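Local coordinates for uncharacterized protein HI_0666 (Haemophilus influenzae, PDB 7CZO) that corresponds to the N-terminal domain of HipA toxins and probably serves as one component of a three-component HipBA toxin-antitoxin system, at residues 63-69 and 83-88. Sequence-based numbering, arbitrary orientation.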
loop_
_atom_site.group_PDB
_atom_site.type_symbol
_atom_site.label_atom_id
_atom_site.label_comp_id
_atom_site.label_asym_id
_atom_site.label_seq_id
_atom_site.Cartn_x
_atom_site.Cartn_y
_atom_site.Cartn_z
ATOM N N LEU A 63 8.636 0.026 0.064
ATOM C CA LEU A 63 8.521 -1.417 -0.235
ATOM C C LEU A 63 8.729 -1.730 -1.693
ATOM O O LEU A 63 8.843 -2.880 -2.068
ATOM C CB LEU A 63 7.130 -1.958 0.153
ATOM C CG LEU A 63 6.722 -1.783 1.624
ATOM C CD1 LEU A 63 5.488 -2.555 2.049
ATOM C CD2 LEU A 63 7.874 -2.183 2.516
ATOM N N VAL A 64 8.747 -0.722 -2.530
ATOM C CA VAL A 64 8.946 -0.938 -3.948
ATOM C C VAL A 64 10.433 -1.273 -4.218
ATOM O O VAL A 64 11.323 -0.522 -3.824
ATOM C CB VAL A 64 8.522 0.310 -4.728
ATOM C CG1 VAL A 64 8.802 0.121 -6.213
ATOM C CG2 VAL A 64 7.049 0.583 -4.478
ATOM N N PRO A 65 10.706 -2.402 -4.891
ATOM C CA PRO A 65 12.113 -2.735 -5.042
ATOM C C PRO A 65 12.871 -1.758 -5.936
ATOM O O PRO A 65 12.366 -1.339 -6.985
ATOM C CB PRO A 65 12.083 -4.144 -5.677
ATOM C CG PRO A 65 10.739 -4.681 -5.346
ATOM C CD PRO A 65 9.839 -3.470 -5.421
ATOM N N GLU A 66 14.084 -1.423 -5.499
ATOM C CA GLU A 66 15.045 -0.641 -6.263
ATOM C C GLU A 66 15.057 -1.083 -7.685
ATOM O O GLU A 66 14.821 -0.308 -8.582
ATOM C CB GLU A 66 16.428 -0.850 -5.679
ATOM C CG GLU A 66 16.683 0.058 -4.498
ATOM C CD GLU A 66 17.936 -0.296 -3.742
ATOM O OE1 GLU A 66 18.765 -1.068 -4.290
ATOM O OE2 GLU A 66 18.071 0.198 -2.593
ATOM N N GLY A 67 15.287 -2.369 -7.866
ATOM C CA GLY A 67 15.278 -2.972 -9.168
ATOM C C GLY A 67 14.202 -2.532 -10.128
ATOM O O GLY A 67 14.462 -2.414 -11.324
ATOM N N TRP A 68 12.994 -2.318 -9.633
ATOM C CA TRP A 68 11.881 -1.934 -10.509
ATOM C C TRP A 68 11.913 -0.426 -10.804
ATOM O O TRP A 68 11.457 0.030 -11.851
ATOM C CB TRP A 68 10.570 -2.287 -9.837
ATOM C CG TRP A 68 9.368 -1.870 -10.564
ATOM C CD1 TRP A 68 8.692 -2.587 -11.490
ATOM C CD2 TRP A 68 8.637 -0.661 -10.380
ATOM N NE1 TRP A 68 7.593 -1.895 -11.921
ATOM C CE2 TRP A 68 7.531 -0.707 -11.246
ATOM C CE3 TRP A 68 8.798 0.448 -9.552
ATOM C CZ2 TRP A 68 6.600 0.333 -11.335
ATOM C CZ3 TRP A 68 7.871 1.485 -9.645
ATOM C CH2 TRP A 68 6.789 1.412 -10.528
ATOM N N LEU A 69 12.416 0.346 -9.854
ATOM C CA LEU A 69 12.630 1.752 -10.087
ATOM C C LEU A 69 13.753 1.929 -11.116
ATOM O O LEU A 69 13.517 2.565 -12.137
ATOM C CB LEU A 69 12.961 2.465 -8.775
ATOM C CG LEU A 69 11.872 2.356 -7.691
ATOM C CD1 LEU A 69 12.438 2.836 -6.354
ATOM C CD2 LEU A 69 10.572 3.085 -8.048
ATOM N N ASP A 83 1.609 4.741 -9.975
ATOM C CA ASP A 83 2.351 3.659 -10.628
ATOM C C ASP A 83 2.942 2.752 -9.606
ATOM O O ASP A 83 2.975 1.550 -9.793
ATOM C CB ASP A 83 3.447 4.204 -11.543
ATOM C CG ASP A 83 2.886 4.677 -12.874
ATOM O OD1 ASP A 83 1.845 4.088 -13.300
ATOM O OD2 ASP A 83 3.468 5.622 -13.467
ATOM N N MET A 84 3.387 3.358 -8.520
ATOM C CA MET A 84 3.862 2.650 -7.343
ATOM C C MET A 84 2.778 1.927 -6.572
ATOM O O MET A 84 2.955 0.767 -6.230
ATOM C CB MET A 84 4.646 3.623 -6.467
ATOM C CG MET A 84 5.994 3.808 -7.113
ATOM S SD MET A 84 7.136 4.853 -6.277
ATOM C CE MET A 84 7.253 4.191 -4.631
ATOM N N PHE A 85 1.646 2.580 -6.334
ATOM C CA PHE A 85 0.520 1.923 -5.689
ATOM C C PHE A 85 0.053 0.783 -6.564
ATOM O O PHE A 85 -0.401 -0.228 -6.065
ATOM C CB PHE A 85 -0.643 2.905 -5.438
ATOM C CG PHE A 85 -1.833 2.273 -4.736
ATOM C CD1 PHE A 85 -1.758 1.921 -3.408
ATOM C CD2 PHE A 85 -3.001 2.030 -5.405
ATOM C CE1 PHE A 85 -2.820 1.340 -2.753
ATOM C CE2 PHE A 85 -4.084 1.455 -4.745
ATOM C CZ PHE A 85 -3.999 1.116 -3.410
ATOM N N ARG A 86 0.158 0.935 -7.877
ATOM C CA ARG A 86 -0.266 -0.157 -8.754
ATOM C C ARG A 86 0.713 -1.344 -8.585
ATOM O O ARG A 86 0.305 -2.484 -8.483
ATOM C CB ARG A 86 -0.340 0.314 -10.205
ATOM C CG ARG A 86 -1.355 -0.418 -11.068
ATOM C CD ARG A 86 -1.356 0.060 -12.536
ATOM N NE ARG A 86 -0.898 1.451 -12.737
ATOM C CZ ARG A 86 -1.570 2.556 -12.391
ATOM N NH1 ARG A 86 -2.761 2.484 -11.797
ATOM N NH2 ARG A 86 -1.031 3.754 -12.622
ATOM N N PHE A 87 2.007 -1.064 -8.520
ATOM C CA PHE A 87 2.981 -2.111 -8.367
ATOM C C PHE A 87 2.712 -2.840 -7.063
ATOM O O PHE A 87 2.583 -4.070 -7.031
ATOM C CB PHE A 87 4.367 -1.545 -8.344
ATOM C CG PHE A 87 5.389 -2.546 -7.976
ATOM C CD1 PHE A 87 6.092 -3.217 -8.946
ATOM C CD2 PHE A 87 5.637 -2.833 -6.654
ATOM C CE1 PHE A 87 7.032 -4.170 -8.600
ATOM C CE2 PHE A 87 6.582 -3.786 -6.290
ATOM C CZ PHE A 87 7.275 -4.455 -7.270
ATOM N N LEU A 88 2.557 -2.081 -5.984
ATOM C CA LEU A 88 2.200 -2.717 -4.706
ATOM C C LEU A 88 1.040 -3.682 -4.879
ATOM O O LEU A 88 1.098 -4.795 -4.370
ATOM C CB LEU A 88 1.907 -1.687 -3.599
ATOM C CG LEU A 88 3.195 -0.913 -3.271
ATOM C CD1 LEU A 88 2.913 0.193 -2.276
ATOM C CD2 LEU A 88 4.296 -1.852 -2.793
#
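Val64, Pro65 and Trp68 meet Met84, Phe87 and Leu88 in an apolar contact between the start of the short helix 66-70, with the link leading into it, and one flank of helix 82-91, in the helical part of the HipA N-terminal domain. No hydrogen bond joins the two segments, which bury 414 Å² between them. Phe87 is the centrepiece. Its CG lies anti to the backbone N (chi1 171°), which carries the ring across to the other segment, where CD1 and CE1 meet the Trp68 indole and CE2 and CZ meet Pro65. Over one indole face sits CD1 of Phe87, displaced toward the rim and 3.6 Å from Trp68 NE1. The two rings meet obliquely, planes inclined at 48°, with the five-membered ring of Trp68 and the phenyl of Phe87 4.5 Å apart between centroids. From the same side of the phenyl plane, CD of Pro65, the N-cap residue of helix 66-70, reaches Phe87 CZ. The six-membered part of the indole extends farther along helix 82-91, where Trp68 CZ3 comes to 3.9 Å from Met84 CG. Trp68 CH2 also lies by the Asp83 carbonyl O, while the Asp83 carboxylate turns away and forms a salt bridge through OD1 with Arg86 NH2. Met84 bends at its last torsion (chi3 54°), and this turn brings CE to 3.6 Å from Val64 CG2. The same valine methyl also packs against Leu88 CD2, at 4.0 Å, with the two side chains roughly perpendicular; Leu63 CB touches that leucine methyl as well. Helix 58-62 adjoins the contact through Ala61 against Met84 and Phe60 against Leu88, while Phe85 points away from segment 63-69 and packs on Leu20 and Glu22 of strand 15-22, joining the helical layer to the antiparallel sheet.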